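Local coordinates for extracellular ligand-binding receptor (Verminephrobacter eiseniae, PDB 4M88), which probably binds an amino acid or a similar small solute outside the cytoplasm and delivers it to an ABC transporter, at residues A[126-137]-A[160-171]. Numbering follows the deposited sequence.
Sequences KQEIEEIVSHAQ and VVQEAVKTVPGG
Two neighbouring helices on one face of the mixed sheet in the second lobe of a periplasmic binding protein meet here: Ile-129 and Val-133 of segment 126-137 pack on Val-160, Val-161, Ala-164 and Val-165 of segment 160-171. The short helical axes approach to 9.3 Å and run in the same general direction, crossing at -45°. Ala-164 sits at the middle of the interface, where its small CB lets the backbones draw together, with Glu-130 CA and Ala-164 CA 5.6 Å apart. Around that methyl lie Ile-129 CG2, Val-133 CG2 and the aliphatic CG of Glu-130. Ile-129 divides its two branches: CG2, anti to the backbone N, reaches Val-161 CG2 at 3.7 Å and the two side chains cross at about a right angle, while CD1 meets Val-160 CG1 at 3.8 Å. The same Val-160 methyl also lies against the backbone CA and the CG of Lys-126, at the partly exposed edge. Helix 125-138 leads into strand 143-149 and helix 152-166 follows it, so strand 143-149 joins the pair in the alpha/beta order of this family. Beneath them, Ile-129 and Val-161 rest on Ile-205 of strand 201-205, and Val-165 on Leu-175 of strand 174-180. Beyond the second helix the chain bends in toward the first and continues alongside it to its C-terminal end: Val-168 CG1 presses on Val-133 CG1 at 3.4 Å, tighter than a usual methyl contact, with Val-165 CG2 against the same Val-133 methyl. The type I turn from Val-168 to Gly-171 then brings its backbone to the extended side chain of Gln-137, whose amide ends beside Gly-170 and Gly-171, OE1 toward the first and NE2 toward the second; Gln-137 OE1 lies 3.0 Å from Gly-170 CA, beside a residue with no side chain to obstruct it.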
# COMPACT_ATOMS: atom_id res chain seq x y z
N LYS A 126 9.96 -2.69 4.15
CA LYS A 126 11.14 -3.40 4.66
C LYS A 126 10.84 -4.87 4.92
O LYS A 126 11.60 -5.76 4.51
CB LYS A 126 11.68 -2.72 5.92
CG LYS A 126 12.91 -3.40 6.51
CD LYS A 126 13.57 -2.54 7.57
CE LYS A 126 14.65 -3.32 8.30
NZ LYS A 126 15.52 -2.41 9.08
N GLN A 127 9.72 -5.13 5.57
CA GLN A 127 9.34 -6.50 5.85
C GLN A 127 8.98 -7.23 4.57
O GLN A 127 9.30 -8.41 4.42
CB GLN A 127 8.18 -6.57 6.83
CG GLN A 127 8.02 -7.96 7.41
CD GLN A 127 6.71 -8.13 8.13
OE1 GLN A 127 6.02 -7.15 8.43
NE2 GLN A 127 6.35 -9.37 8.41
N GLU A 128 8.31 -6.54 3.65
CA GLU A 128 8.02 -7.16 2.36
C GLU A 128 9.29 -7.54 1.59
O GLU A 128 9.37 -8.62 1.00
CB GLU A 128 7.14 -6.24 1.50
CG GLU A 128 5.77 -6.02 2.12
CD GLU A 128 4.74 -5.48 1.14
OE1 GLU A 128 5.15 -5.01 0.05
OE2 GLU A 128 3.53 -5.54 1.45
N ILE A 129 10.27 -6.64 1.58
CA ILE A 129 11.54 -6.90 0.91
C ILE A 129 12.33 -8.03 1.57
O ILE A 129 12.96 -8.86 0.88
CB ILE A 129 12.38 -5.61 0.83
CG1 ILE A 129 11.80 -4.69 -0.26
CG2 ILE A 129 13.83 -5.91 0.52
CD1 ILE A 129 12.28 -3.24 -0.14
N GLU A 130 12.32 -8.08 2.91
CA GLU A 130 12.98 -9.18 3.61
C GLU A 130 12.35 -10.51 3.23
O GLU A 130 13.05 -11.51 3.01
CB GLU A 130 12.96 -8.96 5.12
CG GLU A 130 13.92 -7.86 5.59
CD GLU A 130 13.70 -7.43 7.04
OE1 GLU A 130 12.61 -7.70 7.60
OE2 GLU A 130 14.62 -6.80 7.61
N GLU A 131 11.02 -10.52 3.15
CA GLU A 131 10.27 -11.70 2.72
C GLU A 131 10.61 -12.11 1.28
O GLU A 131 10.76 -13.30 0.99
CB GLU A 131 8.77 -11.43 2.85
CG GLU A 131 7.90 -12.60 2.46
CD GLU A 131 7.75 -13.62 3.57
OE1 GLU A 131 8.37 -13.42 4.65
OE2 GLU A 131 7.00 -14.60 3.38
N ILE A 132 10.71 -11.13 0.39
CA ILE A 132 11.07 -11.42 -1.01
C ILE A 132 12.45 -12.06 -1.09
O ILE A 132 12.65 -13.04 -1.81
CB ILE A 132 11.09 -10.16 -1.87
CG1 ILE A 132 9.69 -9.78 -2.28
CG2 ILE A 132 11.90 -10.39 -3.15
CD1 ILE A 132 9.65 -8.51 -3.07
N VAL A 133 13.39 -11.52 -0.33
CA VAL A 133 14.75 -12.04 -0.40
C VAL A 133 14.83 -13.46 0.19
O VAL A 133 15.55 -14.32 -0.33
CB VAL A 133 15.78 -11.08 0.23
CG1 VAL A 133 17.17 -11.68 0.12
CG2 VAL A 133 15.73 -9.76 -0.51
N SER A 134 14.06 -13.71 1.25
CA SER A 134 13.94 -15.07 1.79
C SER A 134 13.35 -16.03 0.75
O SER A 134 13.82 -17.16 0.56
CB SER A 134 13.05 -15.04 3.04
OG SER A 134 12.71 -16.36 3.45
N HIS A 135 12.30 -15.57 0.07
CA HIS A 135 11.61 -16.38 -0.94
C HIS A 135 12.56 -16.69 -2.09
O HIS A 135 12.61 -17.82 -2.57
CB HIS A 135 10.38 -15.62 -1.42
CG HIS A 135 9.63 -16.29 -2.53
ND1 HIS A 135 8.73 -17.31 -2.30
CD2 HIS A 135 9.63 -16.07 -3.86
CE1 HIS A 135 8.21 -17.70 -3.46
NE2 HIS A 135 8.74 -16.96 -4.42
N ALA A 136 13.32 -15.69 -2.52
CA ALA A 136 14.27 -15.88 -3.62
C ALA A 136 15.27 -16.97 -3.28
O ALA A 136 15.60 -17.81 -4.12
CB ALA A 136 14.99 -14.57 -3.95
N GLN A 137 15.74 -16.99 -2.04
CA GLN A 137 16.63 -18.07 -1.63
C GLN A 137 15.99 -19.45 -1.67
O GLN A 137 16.65 -20.43 -1.99
CB GLN A 137 17.19 -17.81 -0.24
CG GLN A 137 18.39 -16.92 -0.29
CD GLN A 137 19.33 -17.18 0.85
OE1 GLN A 137 18.91 -17.25 2.00
NE2 GLN A 137 20.61 -17.34 0.54
N VAL A 160 17.21 -0.84 1.47
CA VAL A 160 16.63 -1.92 2.26
C VAL A 160 16.98 -3.28 1.64
O VAL A 160 17.32 -4.22 2.36
CB VAL A 160 15.10 -1.75 2.42
CG1 VAL A 160 14.47 -3.01 2.96
CG2 VAL A 160 14.82 -0.57 3.35
N VAL A 161 16.89 -3.38 0.31
CA VAL A 161 17.26 -4.61 -0.37
C VAL A 161 18.72 -4.96 -0.08
O VAL A 161 19.04 -6.10 0.22
CB VAL A 161 17.04 -4.56 -1.91
CG1 VAL A 161 17.33 -5.92 -2.52
CG2 VAL A 161 15.61 -4.17 -2.23
N GLN A 162 19.60 -3.96 -0.16
CA GLN A 162 21.03 -4.23 0.08
C GLN A 162 21.26 -4.78 1.48
O GLN A 162 22.05 -5.70 1.68
CB GLN A 162 21.86 -2.96 -0.14
CG GLN A 162 21.83 -2.43 -1.57
CD GLN A 162 22.55 -1.10 -1.72
OE1 GLN A 162 22.85 -0.43 -0.73
NE2 GLN A 162 22.83 -0.71 -2.96
N GLU A 163 20.56 -4.21 2.47
CA GLU A 163 20.73 -4.66 3.85
C GLU A 163 20.13 -6.06 4.04
O GLU A 163 20.68 -6.90 4.76
CB GLU A 163 20.10 -3.67 4.82
CG GLU A 163 20.17 -4.10 6.29
CD GLU A 163 21.58 -4.04 6.87
OE1 GLU A 163 22.48 -3.46 6.22
OE2 GLU A 163 21.78 -4.57 7.98
N ALA A 164 19.00 -6.31 3.38
CA ALA A 164 18.32 -7.60 3.48
C ALA A 164 19.19 -8.71 2.90
O ALA A 164 19.29 -9.80 3.48
CB ALA A 164 16.97 -7.56 2.78
N VAL A 165 19.80 -8.44 1.75
CA VAL A 165 20.62 -9.44 1.07
C VAL A 165 21.88 -9.76 1.87
O VAL A 165 22.37 -10.90 1.89
CB VAL A 165 20.97 -8.99 -0.38
CG1 VAL A 165 22.10 -9.81 -0.94
CG2 VAL A 165 19.75 -9.08 -1.28
N LYS A 166 22.43 -8.77 2.55
CA LYS A 166 23.67 -9.02 3.26
C LYS A 166 23.44 -9.72 4.61
O LYS A 166 24.38 -10.22 5.23
CB LYS A 166 24.56 -7.76 3.33
CG LYS A 166 24.45 -6.93 4.58
CD LYS A 166 25.48 -5.80 4.57
CE LYS A 166 25.32 -4.89 3.35
NZ LYS A 166 26.06 -3.60 3.50
N THR A 167 22.17 -9.79 5.03
CA THR A 167 21.80 -10.51 6.25
C THR A 167 20.76 -11.63 6.06
O THR A 167 20.07 -11.96 7.02
CB THR A 167 21.24 -9.55 7.33
OG1 THR A 167 20.02 -8.98 6.87
CG2 THR A 167 22.23 -8.45 7.65
N VAL A 168 20.63 -12.21 4.87
CA VAL A 168 19.72 -13.36 4.77
C VAL A 168 20.40 -14.63 5.24
O VAL A 168 21.53 -14.91 4.85
CB VAL A 168 19.11 -13.57 3.37
CG1 VAL A 168 17.92 -12.68 3.23
CG2 VAL A 168 20.13 -13.34 2.27
N PRO A 169 19.69 -15.40 6.08
CA PRO A 169 20.29 -16.53 6.81
C PRO A 169 20.63 -17.73 5.96
O PRO A 169 21.21 -18.66 6.49
CB PRO A 169 19.20 -16.92 7.80
CG PRO A 169 17.95 -16.49 7.18
CD PRO A 169 18.27 -15.23 6.43
N GLY A 170 20.27 -17.74 4.68
CA GLY A 170 20.55 -18.91 3.86
C GLY A 170 21.94 -18.85 3.27
O GLY A 170 22.49 -19.86 2.84
N GLY A 171 22.52 -17.65 3.24
CA GLY A 171 23.86 -17.48 2.72
C GLY A 171 23.97 -16.31 1.77
O GLY A 171 23.05 -15.49 1.68